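Local coordinates for protein xylulose kinase (Bifidobacterium adolescentis ATCC 15703, PDB 3I8B) that probably phosphorylates D-xylulose at the expense of ATP, giving D-xylulose 5-phosphate and ADP, as an FGGY-family sugar kinase of the actin-like ATPase superfamily, at residues A278-G283 with A465-A470; A469-S474 with E478-Q483; W149-E152 with N157-K160. All blocks are in the same frame, centred on the assembly; numbering follows the deposited sequence.

Interaction 1 of 3, residues A278-G283 with A465-A470; sequences ASLGLG and AARQAA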
ATOM      1  N   ALA A 278      -5.055  -6.578   2.110  1.00 12.04           N
ATOM      2  CA  ALA A 278      -4.879  -6.999   3.502  1.00 11.40           C
ATOM      3  C   ALA A 278      -6.049  -6.504   4.334  1.00 12.40           C
ATOM      4  O   ALA A 278      -6.549  -7.222   5.192  1.00 10.57           O
ATOM      5  CB  ALA A 278      -3.561  -6.469   4.081  1.00 11.71           C
ATOM      6  N   SER A 279      -6.468  -5.262   4.084  1.00 13.55           N
ATOM      7  CA  SER A 279      -7.576  -4.666   4.826  1.00 13.66           C
ATOM      8  C   SER A 279      -8.878  -5.458   4.635  1.00 13.85           C
ATOM      9  O   SER A 279      -9.621  -5.692   5.589  1.00 15.07           O
ATOM     10  CB  SER A 279      -7.761  -3.201   4.440  1.00 13.24           C
ATOM     11  OG  SER A 279      -6.537  -2.490   4.612  1.00 14.48           O
ATOM     12  N   LEU A 280      -9.147  -5.851   3.396  1.00 12.28           N
ATOM     13  CA  LEU A 280     -10.281  -6.717   3.106  1.00 15.32           C
ATOM     14  C   LEU A 280     -10.129  -8.040   3.880  1.00 12.28           C
ATOM     15  O   LEU A 280     -11.055  -8.484   4.524  1.00 14.75           O
ATOM     16  CB  LEU A 280     -10.397  -6.970   1.604  1.00 11.00           C
ATOM     17  CG  LEU A 280     -11.685  -7.631   1.105  1.00 16.06           C
ATOM     18  CD1 LEU A 280     -12.906  -6.742   1.328  1.00 12.09           C
ATOM     19  CD2 LEU A 280     -11.547  -8.010  -0.355  1.00 11.55           C
ATOM     20  N   GLY A 281      -8.944  -8.639   3.825  1.00 11.81           N
ATOM     21  CA  GLY A 281      -8.694  -9.903   4.494  1.00 13.84           C
ATOM     22  C   GLY A 281      -8.847  -9.817   5.999  1.00 19.28           C
ATOM     23  O   GLY A 281      -9.196 -10.807   6.662  1.00 15.05           O
ATOM     24  N   LEU A 282      -8.586  -8.628   6.538  1.00 14.17           N
ATOM     25  CA  LEU A 282      -8.678  -8.397   7.967  1.00 15.42           C
ATOM     26  C   LEU A 282     -10.109  -8.098   8.342  1.00 17.55           C
ATOM     27  O   LEU A 282     -10.425  -7.914   9.514  1.00 17.40           O
ATOM     28  CB  LEU A 282      -7.782  -7.226   8.375  1.00 14.50           C
ATOM     29  CG  LEU A 282      -6.289  -7.530   8.493  1.00 15.20           C
ATOM     30  CD1 LEU A 282      -5.476  -6.228   8.532  1.00 15.89           C
ATOM     31  CD2 LEU A 282      -5.981  -8.378   9.728  1.00 22.37           C
ATOM     32  N   GLY A 283     -10.975  -8.056   7.333  1.00 15.99           N
ATOM     33  CA  GLY A 283     -12.377  -7.777   7.536  1.00 15.10           C
ATOM     34  C   GLY A 283     -12.626  -6.318   7.874  1.00 19.97           C
ATOM     35  O   GLY A 283     -13.662  -5.975   8.433  1.00 16.98           O
ATOM     36  N   ALA A 465      -7.475 -11.452  -0.941  1.00 10.21           N
ATOM     37  CA  ALA A 465      -7.700 -11.772  -2.347  1.00 10.26           C
ATOM     38  C   ALA A 465      -8.693 -12.929  -2.496  1.00 11.99           C
ATOM     39  O   ALA A 465      -9.547 -12.907  -3.391  1.00  9.01           O
ATOM     40  CB  ALA A 465      -6.381 -12.064  -3.078  1.00  7.42           C
ATOM     41  N   ALA A 466      -8.596 -13.929  -1.620  1.00  9.90           N
ATOM     42  CA  ALA A 466      -9.548 -15.032  -1.667  1.00  9.61           C
ATOM     43  C   ALA A 466     -10.938 -14.540  -1.308  1.00  8.21           C
ATOM     44  O   ALA A 466     -11.922 -14.987  -1.882  1.00 10.31           O
ATOM     45  CB  ALA A 466      -9.122 -16.182  -0.718  1.00  8.47           C
ATOM     46  N   ARG A 467     -11.018 -13.617  -0.353  1.00  8.74           N
ATOM     47  CA  ARG A 467     -12.307 -13.062   0.064  1.00 10.52           C
ATOM     48  C   ARG A 467     -12.959 -12.299  -1.077  1.00  9.73           C
ATOM     49  O   ARG A 467     -14.178 -12.341  -1.262  1.00  9.97           O
ATOM     50  CB  ARG A 467     -12.154 -12.160   1.301  1.00 13.91           C
ATOM     51  CG  ARG A 467     -13.469 -11.852   2.010  1.00 12.81           C
ATOM     52  CD  ARG A 467     -13.299 -10.989   3.281  1.00 15.69           C
ATOM     53  NE  ARG A 467     -14.605 -10.720   3.887  1.00 17.68           N
ATOM     54  CZ  ARG A 467     -14.960  -9.587   4.492  1.00 16.89           C
ATOM     55  NH1 ARG A 467     -14.103  -8.580   4.592  1.00 16.59           N
ATOM     56  NH2 ARG A 467     -16.181  -9.458   4.998  1.00 13.56           N
ATOM     57  N   GLN A 468     -12.147 -11.628  -1.871  1.00  8.59           N
ATOM     58  CA  GLN A 468     -12.692 -10.861  -2.982  1.00  9.95           C
ATOM     59  C   GLN A 468     -13.158 -11.783  -4.095  1.00  9.29           C
ATOM     60  O   GLN A 468     -14.185 -11.534  -4.725  1.00 11.37           O
ATOM     61  CB  GLN A 468     -11.665  -9.859  -3.518  1.00  9.83           C
ATOM     62  CG  GLN A 468     -12.177  -9.023  -4.702  1.00  7.81           C
ATOM     63  CD  GLN A 468     -11.024  -8.425  -5.509  1.00  9.92           C
ATOM     64  OE1 GLN A 468     -10.289  -9.147  -6.182  1.00  8.21           O
ATOM     65  NE2 GLN A 468     -10.864  -7.100  -5.436  1.00  8.44           N
ATOM     66  N   ALA A 469     -12.399 -12.841  -4.346  1.00 10.39           N
ATOM     67  CA  ALA A 469     -12.811 -13.828  -5.349  1.00 10.57           C
ATOM     68  C   ALA A 469     -14.108 -14.524  -4.910  1.00 10.60           C
ATOM     69  O   ALA A 469     -15.016 -14.736  -5.720  1.00 10.16           O
ATOM     70  CB  ALA A 469     -11.709 -14.849  -5.587  1.00  6.54           C
ATOM     71  N   ALA A 470     -14.195 -14.875  -3.628  1.00 12.06           N
ATOM     72  CA  ALA A 470     -15.433 -15.461  -3.096  1.00 10.18           C
ATOM     73  C   ALA A 470     -16.611 -14.469  -3.157  1.00 10.49           C
ATOM     74  O   ALA A 470     -17.753 -14.837  -3.460  1.00 10.62           O
ATOM     75  CB  ALA A 470     -15.219 -15.975  -1.688  1.00  9.97           C
TER
HETATM   76  O   HOH W   1     -16.295  -6.947   6.557  1.00 22.23           O

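Interaction 2 of 3, residues A469-S474 with E478-Q483; sequences AAWVLS and EPPAWQ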
ATOM      1  N   ALA A 469     -12.399 -12.841  -4.346  1.00 10.39           N
ATOM      2  CA  ALA A 469     -12.811 -13.828  -5.349  1.00 10.57           C
ATOM      3  C   ALA A 469     -14.108 -14.524  -4.910  1.00 10.60           C
ATOM      4  O   ALA A 469     -15.016 -14.736  -5.720  1.00 10.16           O
ATOM      5  CB  ALA A 469     -11.709 -14.849  -5.587  1.00  6.54           C
ATOM      6  N   ALA A 470     -14.195 -14.875  -3.628  1.00 12.06           N
ATOM      7  CA  ALA A 470     -15.433 -15.461  -3.096  1.00 10.18           C
ATOM      8  C   ALA A 470     -16.611 -14.469  -3.157  1.00 10.49           C
ATOM      9  O   ALA A 470     -17.753 -14.837  -3.460  1.00 10.62           O
ATOM     10  CB  ALA A 470     -15.219 -15.975  -1.688  1.00  9.97           C
ATOM     11  N   TRP A 471     -16.330 -13.206  -2.890  1.00 10.76           N
ATOM     12  CA  TRP A 471     -17.333 -12.148  -3.006  1.00 10.34           C
ATOM     13  C   TRP A 471     -17.908 -12.066  -4.428  1.00 12.50           C
ATOM     14  O   TRP A 471     -19.132 -12.087  -4.618  1.00 12.34           O
ATOM     15  CB  TRP A 471     -16.698 -10.813  -2.600  1.00 10.82           C
ATOM     16  CG  TRP A 471     -17.644  -9.633  -2.464  1.00 12.69           C
ATOM     17  CD1 TRP A 471     -19.016  -9.644  -2.509  1.00 14.73           C
ATOM     18  CD2 TRP A 471     -17.263  -8.275  -2.202  1.00 13.58           C
ATOM     19  NE1 TRP A 471     -19.507  -8.365  -2.312  1.00 14.96           N
ATOM     20  CE2 TRP A 471     -18.446  -7.512  -2.117  1.00 18.20           C
ATOM     21  CE3 TRP A 471     -16.032  -7.635  -2.034  1.00 17.13           C
ATOM     22  CZ2 TRP A 471     -18.428  -6.131  -1.874  1.00 19.59           C
ATOM     23  CZ3 TRP A 471     -16.012  -6.269  -1.801  1.00 15.02           C
ATOM     24  CH2 TRP A 471     -17.205  -5.531  -1.721  1.00 15.96           C
ATOM     25  N   VAL A 472     -17.027 -11.978  -5.421  1.00 10.58           N
ATOM     26  CA  VAL A 472     -17.441 -11.918  -6.824  1.00 10.07           C
ATOM     27  C   VAL A 472     -18.209 -13.192  -7.215  1.00 11.05           C
ATOM     28  O   VAL A 472     -19.286 -13.133  -7.815  1.00 13.30           O
ATOM     29  CB  VAL A 472     -16.223 -11.731  -7.778  1.00  9.85           C
ATOM     30  CG1 VAL A 472     -16.673 -11.798  -9.225  1.00 10.97           C
ATOM     31  CG2 VAL A 472     -15.517 -10.396  -7.488  1.00 12.13           C
ATOM     32  N   LEU A 473     -17.653 -14.343  -6.862  1.00 11.18           N
ATOM     33  CA  LEU A 473     -18.286 -15.616  -7.168  1.00 12.87           C
ATOM     34  C   LEU A 473     -19.700 -15.725  -6.591  1.00 12.70           C
ATOM     35  O   LEU A 473     -20.579 -16.310  -7.220  1.00 11.38           O
ATOM     36  CB  LEU A 473     -17.413 -16.768  -6.666  1.00 10.45           C
ATOM     37  CG  LEU A 473     -17.901 -18.211  -6.830  1.00 14.55           C
ATOM     38  CD1 LEU A 473     -18.213 -18.570  -8.299  1.00 12.55           C
ATOM     39  CD2 LEU A 473     -16.873 -19.164  -6.251  1.00 11.87           C
ATOM     40  N   SER A 474     -19.920 -15.169  -5.401  1.00 10.55           N
ATOM     41  CA  SER A 474     -21.208 -15.326  -4.707  1.00 12.84           C
ATOM     42  C   SER A 474     -22.306 -14.439  -5.290  1.00 16.81           C
ATOM     43  O   SER A 474     -23.505 -14.769  -5.208  1.00 12.27           O
ATOM     44  CB  SER A 474     -21.062 -14.978  -3.231  1.00 15.18           C
ATOM     45  OG  SER A 474     -21.105 -13.571  -3.064  1.00 16.26           O
ATOM     46  N   GLU A 478     -22.768  -7.940  -0.048  1.00 22.59           N
ATOM     47  CA  GLU A 478     -21.715  -7.856   0.952  1.00 23.66           C
ATOM     48  C   GLU A 478     -20.699  -8.973   0.764  1.00 20.87           C
ATOM     49  O   GLU A 478     -21.051 -10.063   0.298  1.00 17.44           O
ATOM     50  CB  GLU A 478     -22.306  -7.896   2.369  1.00 28.65           C
ATOM     51  CG  GLU A 478     -23.268  -6.745   2.682  1.00 31.41           C
ATOM     52  CD  GLU A 478     -22.586  -5.380   2.670  1.00 36.91           C
ATOM     53  OE1 GLU A 478     -21.362  -5.315   2.923  1.00 39.43           O
ATOM     54  OE2 GLU A 478     -23.274  -4.369   2.415  1.00 43.92           O
ATOM     55  N   PRO A 479     -19.434  -8.695   1.115  1.00 18.23           N
ATOM     56  CA  PRO A 479     -18.327  -9.655   1.026  1.00 19.12           C
ATOM     57  C   PRO A 479     -18.586 -10.792   2.001  1.00 17.86           C
ATOM     58  O   PRO A 479     -19.326 -10.593   2.967  1.00 19.84           O
ATOM     59  CB  PRO A 479     -17.088  -8.850   1.491  1.00 16.66           C
ATOM     60  CG  PRO A 479     -17.550  -7.490   1.835  1.00 19.38           C
ATOM     61  CD  PRO A 479     -19.051  -7.442   1.798  1.00 22.62           C
ATOM     62  N   PRO A 480     -17.999 -11.971   1.747  1.00 19.06           N
ATOM     63  CA  PRO A 480     -18.122 -13.139   2.621  1.00 19.33           C
ATOM     64  C   PRO A 480     -17.844 -12.810   4.083  1.00 18.42           C
ATOM     65  O   PRO A 480     -16.783 -12.267   4.398  1.00 17.48           O
ATOM     66  CB  PRO A 480     -17.032 -14.078   2.084  1.00 17.80           C
ATOM     67  CG  PRO A 480     -16.952 -13.742   0.651  1.00 16.85           C
ATOM     68  CD  PRO A 480     -17.182 -12.264   0.557  1.00 18.13           C
ATOM     69  N   ALA A 481     -18.777 -13.155   4.965  1.00 17.48           N
ATOM     70  CA  ALA A 481     -18.598 -12.943   6.400  1.00 17.65           C
ATOM     71  C   ALA A 481     -17.722 -14.017   7.052  1.00 21.10           C
ATOM     72  O   ALA A 481     -18.221 -14.840   7.823  1.00 20.68           O
ATOM     73  CB  ALA A 481     -19.949 -12.883   7.087  1.00 23.62           C
ATOM     74  N   TRP A 482     -16.421 -13.999   6.761  1.00 19.20           N
ATOM     75  CA  TRP A 482     -15.494 -15.007   7.283  1.00 16.85           C
ATOM     76  C   TRP A 482     -15.075 -14.757   8.745  1.00 22.66           C
ATOM     77  O   TRP A 482     -14.938 -13.612   9.182  1.00 22.13           O
ATOM     78  CB  TRP A 482     -14.243 -15.127   6.386  1.00 15.69           C
ATOM     79  CG  TRP A 482     -14.521 -15.703   5.013  1.00 14.71           C
ATOM     80  CD1 TRP A 482     -15.680 -16.300   4.597  1.00 16.67           C
ATOM     81  CD2 TRP A 482     -13.617 -15.761   3.891  1.00 13.73           C
ATOM     82  NE1 TRP A 482     -15.557 -16.719   3.294  1.00 14.55           N
ATOM     83  CE2 TRP A 482     -14.301 -16.406   2.838  1.00 13.35           C
ATOM     84  CE3 TRP A 482     -12.296 -15.334   3.678  1.00 12.68           C
ATOM     85  CZ2 TRP A 482     -13.715 -16.628   1.587  1.00 11.65           C
ATOM     86  CZ3 TRP A 482     -11.713 -15.554   2.435  1.00  9.41           C
ATOM     87  CH2 TRP A 482     -12.419 -16.197   1.409  1.00 11.36           C
ATOM     88  N   GLN A 483     -14.879 -15.839   9.493  1.00 23.82           N
ATOM     89  CA  GLN A 483     -14.368 -15.746  10.854  1.00 28.17           C
ATOM     90  C   GLN A 483     -12.976 -15.139  10.861  1.00 26.59           C
ATOM     91  O   GLN A 483     -12.117 -15.504  10.055  1.00 27.85           O
ATOM     92  CB  GLN A 483     -14.316 -17.125  11.524  1.00 31.60           C
ATOM     93  CG  GLN A 483     -15.500 -17.435  12.432  1.00 41.13           C
ATOM     94  CD  GLN A 483     -15.478 -16.643  13.734  1.00 49.94           C
ATOM     95  OE1 GLN A 483     -16.500 -16.089  14.155  1.00 51.87           O
ATOM     96  NE2 GLN A 483     -14.312 -16.585  14.375  1.00 45.91           N
TER
HETATM   97  O   HOH W   2     -20.300 -12.454  -0.484  1.00 17.79           O

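Interaction 3 of 3, residues W149-E152 with N157-K160; sequences WVAE and NVKK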
ATOM      1  N   TRP A 149      10.773   8.580 -15.448  1.00 10.47           N
ATOM      2  CA  TRP A 149      12.182   8.248 -15.395  1.00 10.93           C
ATOM      3  C   TRP A 149      12.607   7.565 -16.692  1.00 11.53           C
ATOM      4  O   TRP A 149      13.690   7.829 -17.232  1.00 11.93           O
ATOM      5  CB  TRP A 149      12.478   7.347 -14.189  1.00 10.69           C
ATOM      6  CG  TRP A 149      13.923   6.950 -14.119  1.00 12.17           C
ATOM      7  CD1 TRP A 149      14.900   7.538 -13.368  1.00 11.16           C
ATOM      8  CD2 TRP A 149      14.561   5.896 -14.854  1.00 15.66           C
ATOM      9  NE1 TRP A 149      16.102   6.911 -13.581  1.00 13.79           N
ATOM     10  CE2 TRP A 149      15.921   5.895 -14.484  1.00 15.87           C
ATOM     11  CE3 TRP A 149      14.105   4.935 -15.772  1.00 12.15           C
ATOM     12  CZ2 TRP A 149      16.836   4.982 -15.011  1.00 15.54           C
ATOM     13  CZ3 TRP A 149      15.009   4.036 -16.298  1.00 12.86           C
ATOM     14  CH2 TRP A 149      16.363   4.064 -15.915  1.00 17.71           C
ATOM     15  N   VAL A 150      11.750   6.679 -17.188  1.00 10.06           N
ATOM     16  CA  VAL A 150      12.035   5.960 -18.420  1.00 11.93           C
ATOM     17  C   VAL A 150      12.070   6.925 -19.604  1.00 13.67           C
ATOM     18  O   VAL A 150      12.894   6.776 -20.510  1.00 10.64           O
ATOM     19  CB  VAL A 150      11.004   4.836 -18.688  1.00 12.43           C
ATOM     20  CG1 VAL A 150      11.276   4.191 -20.040  1.00  9.14           C
ATOM     21  CG2 VAL A 150      11.058   3.790 -17.574  1.00 12.44           C
ATOM     22  N   ALA A 151      11.174   7.910 -19.606  1.00 12.94           N
ATOM     23  CA  ALA A 151      11.181   8.897 -20.689  1.00 10.95           C
ATOM     24  C   ALA A 151      12.475   9.699 -20.649  1.00 12.81           C
ATOM     25  O   ALA A 151      13.045  10.036 -21.687  1.00 12.00           O
ATOM     26  CB  ALA A 151       9.982   9.825 -20.596  1.00 11.77           C
ATOM     27  N   GLU A 152      12.945   9.995 -19.451  1.00 12.24           N
ATOM     28  CA  GLU A 152      14.141  10.821 -19.307  1.00 13.98           C
ATOM     29  C   GLU A 152      15.423  10.037 -19.601  1.00 16.27           C
ATOM     30  O   GLU A 152      16.342  10.551 -20.238  1.00 15.60           O
ATOM     31  CB  GLU A 152      14.194  11.459 -17.914  1.00 17.93           C
ATOM     32  CG  GLU A 152      15.428  12.320 -17.645  1.00 20.84           C
ATOM     33  CD  GLU A 152      15.536  13.533 -18.563  1.00 24.86           C
ATOM     34  OE1 GLU A 152      16.665  14.058 -18.728  1.00 28.51           O
ATOM     35  OE2 GLU A 152      14.502  13.956 -19.126  1.00 26.57           O
ATOM     36  N   ASN A 157      12.952   3.207 -25.253  1.00 15.49           N
ATOM     37  CA  ASN A 157      12.019   2.340 -24.529  1.00 14.03           C
ATOM     38  C   ASN A 157      10.673   3.003 -24.276  1.00 10.46           C
ATOM     39  O   ASN A 157       9.629   2.355 -24.368  1.00 12.48           O
ATOM     40  CB  ASN A 157      12.620   1.940 -23.168  1.00 12.92           C
ATOM     41  CG  ASN A 157      13.641   0.824 -23.279  1.00 15.44           C
ATOM     42  OD1 ASN A 157      14.372   0.521 -22.316  1.00 15.19           O
ATOM     43  ND2 ASN A 157      13.683   0.188 -24.438  1.00  7.64           N
ATOM     44  N   VAL A 158      10.682   4.280 -23.913  1.00 10.28           N
ATOM     45  CA  VAL A 158       9.429   4.928 -23.570  1.00 11.26           C
ATOM     46  C   VAL A 158       8.528   5.017 -24.795  1.00 13.62           C
ATOM     47  O   VAL A 158       7.307   4.874 -24.685  1.00 10.36           O
ATOM     48  CB  VAL A 158       9.609   6.288 -22.883  1.00 11.77           C
ATOM     49  CG1 VAL A 158       9.532   7.452 -23.915  1.00 13.42           C
ATOM     50  CG2 VAL A 158       8.535   6.455 -21.818  1.00  9.56           C
ATOM     51  N   LYS A 159       9.147   5.180 -25.962  1.00 14.54           N
ATOM     52  CA  LYS A 159       8.421   5.301 -27.224  1.00 11.19           C
ATOM     53  C   LYS A 159       7.796   3.984 -27.690  1.00 14.56           C
ATOM     54  O   LYS A 159       6.913   3.996 -28.549  1.00 13.96           O
ATOM     55  CB  LYS A 159       9.333   5.856 -28.324  1.00 18.40           C
ATOM     56  CG  LYS A 159       9.676   7.342 -28.168  1.00 14.64           C
ATOM     57  CD  LYS A 159      10.587   7.798 -29.308  1.00 21.16           C
ATOM     58  CE  LYS A 159      11.225   9.152 -29.010  1.00 22.26           C
ATOM     59  NZ  LYS A 159      12.350   9.446 -29.944  1.00 24.77           N
ATOM     60  N   LYS A 160       8.245   2.857 -27.137  1.00 11.80           N
ATOM     61  CA  LYS A 160       7.659   1.545 -27.487  1.00 10.26           C
ATOM     62  C   LYS A 160       6.421   1.190 -26.647  1.00 11.23           C
ATOM     63  O   LYS A 160       5.749   0.192 -26.906  1.00  9.98           O
ATOM     64  CB  LYS A 160       8.693   0.420 -27.320  1.00 12.01           C
ATOM     65  CG  LYS A 160       9.950   0.542 -28.178  1.00 14.81           C
ATOM     66  CD  LYS A 160      10.818  -0.708 -28.009  1.00 19.15           C
ATOM     67  CE  LYS A 160      12.243  -0.468 -28.480  1.00 28.06           C
ATOM     68  NZ  LYS A 160      13.065  -1.717 -28.464  1.00 28.03           N
TER

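Interaction 1 of 3, residues A278-G283 with A465-A470
Leu280 O is the polar hub where the end of helix 274-281 meets Arg467 of helix 460-474. Arg467 NH1 donates to Leu280 O at 3.1 Å with an N-H...O angle of 148°, the acceptor lying 17° out of the guanidinium plane. The same oxygen takes a second hydrogen bond, 2.8 Å from Gly283 N, as the helix closes in a Schellman motif. Gly283 suits that place because its phi is positive (73°) and, without a side chain, it lets Arg467 NH1 come to 3.5 Å from Gly283 CA. Arginine suits its place by its length: the chain runs extended from CG to NE and carries the guanidinium to the helix end. Water 1 lies in the guanidinium plane at its edge, accepts from Arg467 NH2 at 3.0 Å and gives a weak bond to Gly283 O.

The packing part belongs to Leu280. Its CD2 presses on Gln468 CB at 3.7 Å, the two side chains crossing at about a right angle, while CD1 lies beside the guanidinium nitrogen Arg467 NH1, at 3.9 Å.

Pro480 O accepts from Arg467 NE, and Gly271 N of strand 267-273 donates to Gln468 OE1. The small Ala465, Ala466 and Ala469 let helix 460-474 lie close on strands 6-12 and 65-72.

Interaction 2 of 3, residues A469-S474 with E478-Q483
A proline-tryptophan CH-pi contact, Pro479 over Trp471, pins the loop that leaves helix 460-474 back against the helix's last turns. Pro479 CA stands 3.5 Å from the centroid of the five-membered ring of Trp471 and just 7° off its normal. The pyrrolidine ring continues over the same indole and lies along it, with Pro479 CB 3.7 Å from Trp471 CD2. Trp471 has CG anti to its own N (chi1 -171°), which extends the indole along the returning loop. A proline suits this spot because its rigid ring holds several C-H groups against the electron-rich indole face. Trp471 NE1 has weak hydrogen bonds to Glu476 O and Thr477 O.

Pro480 meets the helix next, its CD 3.5 Å from Trp471 CB. Ala470 CB touches both Pro480 CG and Trp482 CZ2, 3.7 Å from each; alanine's lone methyl lets the proline and the indole both come close to the helix. Water 2 bridges the start of the loop, donating to Ser474 OG at 2.9 Å and to Glu478 O at 2.6 Å.

Around this core, Trp482 NE1 donates to Ala24 O, and Val472 and Leu473 pack on strands 267-273 and 65-72, while the loop itself runs on to strand 486-490.

Interaction 3 of 3, residues W149-E152 with N157-K160
Asn157 O accepts a hydrogen bond of 3.1 Å from Lys160 N, closing the turn that carries Asn157 and Val158 up to Val150 and Ala151. The carbonyl of the next residue, Val158 O, is taken by His233 NE2, so the backbone of this short turn is tied from outside as well.

Across the contact the side chains meet by apolar packing, with no hydrogen bond. Val150 CG1 stands anti to the backbone N (chi1 175°) and touches Val158 CB at 3.9 Å and Asn157 CB at 4.1 Å; the two valines lie alongside each other, pointing opposite ways. Val158 also reaches the helix backbone: CG2 comes within 3.7 Å of Ala151 N and 3.9 Å of Ala151 CB. Alanine suits that position because its single methyl group lets Val158 approach the main chain of helix 143-153, and the CA atoms of Ala151 and Val158 are 5.2 Å apart.

Val158 also rests on Leu221 and Ala224 of helix 214-225, and Val150 on Met77 and Met91. The tight bend from helix 143-153 into helix 155-158 is thus held across this face by van der Waals fit between two valines, Ala151 and the CB of Asn157, while Asn157 O and Val158 O are bonded by Lys160 N and His233 NE2.

Interactions 1 and 2 form one continuous patch, their centres 8 Å apart, on helix 460-474; they share Ala469 and Ala470, and Arg467 is the residue through which the two meet. Although helix 460-474 follows strand 452-455 and precedes strand 486-490 of the seven-stranded sheet in the chain, its alanine-rich side packs on the five-stranded sheet, so this patch ties together the two halves of the actin-like fold. Along the chain 149-160 comes first, then 278-283, 465-474 and 478-483. Interaction 3 stands alone among helices of the N-terminal FGGY domain, its centre 36 Å from that of interaction 1 and 41 Å from that of interaction 2.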